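Putative uncharacterized protein (Thermococcus onnurineus, PDB 3UEB) is of unknown function, an alpha and beta protein of the UPF0440 (DUF3194) family from a hyperthermophilic archaeon. Local coordinates at residues E71-I74 / F75-V78. Sequence-based numbering, arbitrary orientation.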
loop_
_atom_site.group_PDB
_atom_site.type_symbol
_atom_site.label_atom_id
_atom_site.label_comp_id
_atom_site.label_asym_id
_atom_site.label_seq_id
_atom_site.Cartn_x
_atom_site.Cartn_y
_atom_site.Cartn_z
ATOM N N GLU A 71 1.137 8.044 -13.243
ATOM C CA GLU A 71 1.799 8.683 -14.361
ATOM C C GLU A 71 1.820 7.752 -15.569
ATOM O O GLU A 71 2.102 6.560 -15.444
ATOM C CB GLU A 71 3.230 9.035 -13.953
ATOM C CG GLU A 71 3.911 10.077 -14.816
ATOM C CD GLU A 71 5.354 10.292 -14.416
ATOM O OE1 GLU A 71 5.637 10.332 -13.199
ATOM O OE2 GLU A 71 6.207 10.430 -15.317
ATOM N N VAL A 72 1.500 8.295 -16.738
ATOM C CA VAL A 72 1.532 7.512 -17.968
ATOM C C VAL A 72 2.566 8.179 -18.881
ATOM O O VAL A 72 2.946 9.327 -18.646
ATOM C CB VAL A 72 0.149 7.491 -18.678
ATOM C CG1 VAL A 72 -0.902 6.911 -17.751
ATOM C CG2 VAL A 72 -0.242 8.893 -19.116
ATOM N N PRO A 73 3.049 7.470 -19.919
ATOM C CA PRO A 73 4.040 8.064 -20.832
ATOM C C PRO A 73 3.508 9.363 -21.445
ATOM O O PRO A 73 2.296 9.524 -21.614
ATOM C CB PRO A 73 4.242 6.973 -21.881
ATOM C CG PRO A 73 3.999 5.708 -21.096
ATOM C CD PRO A 73 2.777 6.067 -20.278
ATOM N N ILE A 74 4.410 10.285 -21.781
ATOM C CA ILE A 74 4.013 11.567 -22.345
ATOM C C ILE A 74 3.291 11.488 -23.698
ATOM O O ILE A 74 2.548 12.408 -24.057
ATOM C CB ILE A 74 5.230 12.502 -22.489
ATOM C CG1 ILE A 74 6.210 11.933 -23.521
ATOM C CG2 ILE A 74 5.930 12.652 -21.133
ATOM C CD1 ILE A 74 7.339 12.892 -23.874
ATOM N N PHE A 75 3.499 10.394 -24.430
ATOM C CA PHE A 75 2.887 10.207 -25.743
ATOM C C PHE A 75 1.572 9.429 -25.663
ATOM O O PHE A 75 0.901 9.219 -26.679
ATOM C CB PHE A 75 3.869 9.475 -26.674
ATOM C CG PHE A 75 4.348 8.159 -26.130
ATOM C CD1 PHE A 75 3.525 7.039 -26.157
ATOM C CD2 PHE A 75 5.602 8.054 -25.535
ATOM C CE1 PHE A 75 3.940 5.828 -25.596
ATOM C CE2 PHE A 75 6.021 6.851 -24.974
ATOM C CZ PHE A 75 5.183 5.733 -25.005
ATOM N N VAL A 76 1.220 8.989 -24.457
ATOM C CA VAL A 76 -0.020 8.239 -24.236
ATOM C C VAL A 76 -1.151 9.210 -23.910
ATOM O O VAL A 76 -1.009 10.068 -23.037
ATOM C CB VAL A 76 0.149 7.227 -23.070
ATOM C CG1 VAL A 76 -1.207 6.821 -22.507
ATOM C CG2 VAL A 76 0.892 6.000 -23.567
ATOM N N LYS A 77 -2.270 9.085 -24.613
ATOM C CA LYS A 77 -3.400 9.976 -24.369
ATOM C C LYS A 77 -4.483 9.338 -23.498
ATOM O O LYS A 77 -5.384 8.649 -23.985
ATOM C CB LYS A 77 -3.987 10.444 -25.700
ATOM C CG LYS A 77 -2.984 11.204 -26.567
ATOM C CD LYS A 77 -3.681 11.918 -27.719
ATOM C CE LYS A 77 -2.699 12.712 -28.580
ATOM N NZ LYS A 77 -1.771 11.829 -29.333
ATOM N N VAL A 78 -4.378 9.580 -22.198
ATOM C CA VAL A 78 -5.309 9.050 -21.216
ATOM C C VAL A 78 -5.668 10.141 -20.219
ATOM O O VAL A 78 -4.832 10.985 -19.881
ATOM C CB VAL A 78 -4.684 7.856 -20.464
ATOM C CG1 VAL A 78 -5.478 7.535 -19.196
ATOM C CG2 VAL A 78 -4.656 6.648 -21.376
HETATM O O HOH W 1 0.377 11.811 -21.559
#
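With chi1 at 56°, Phe75 carries CG between its own backbone N and carbonyl carbon, and this folds the ring back so that one face covers CB of Pro73. CB of Pro73 meets that face in a CH-pi contact, 3.7 Å from the centroid of the Phe75 ring and 22° off its normal. The touch is shifted toward the rim, where Phe75 CZ comes within 3.5 Å of Pro73 CB. In Val76, CG1 lies anti to the backbone N (chi1 160°), which leaves CG2 beside that N and directed at the proline: Val76 CG2 is 3.8 Å from Pro73 CD. Val76 CG1, the other branch, reaches back to Val72 CG2 at 4.1 Å, the two valines crossing at about a right angle. The backbone beneath is a type I beta turn from Pro73 to Val76, which reverses the chain in the loop between strand 63-71 and helix 80-104. Val76 N donates to Pro73 O at 3.1 Å, approaching from well above the carbonyl plane. A water spans the mouth of the turn, within hydrogen-bonding distance of that same Pro73 O and, at 2.7 Å, of Val76 O; it has more acceptors around it than protons to give, so its bonds probably share them. With an alanine at Pro73, Val76 CG2 would probably lose its CD partner and the first turn residue would be freer to change its backbone angles. Within the turn, Ile74 packs on Ser5 near the start of the chain; beyond it, Val78 rests on Leu42.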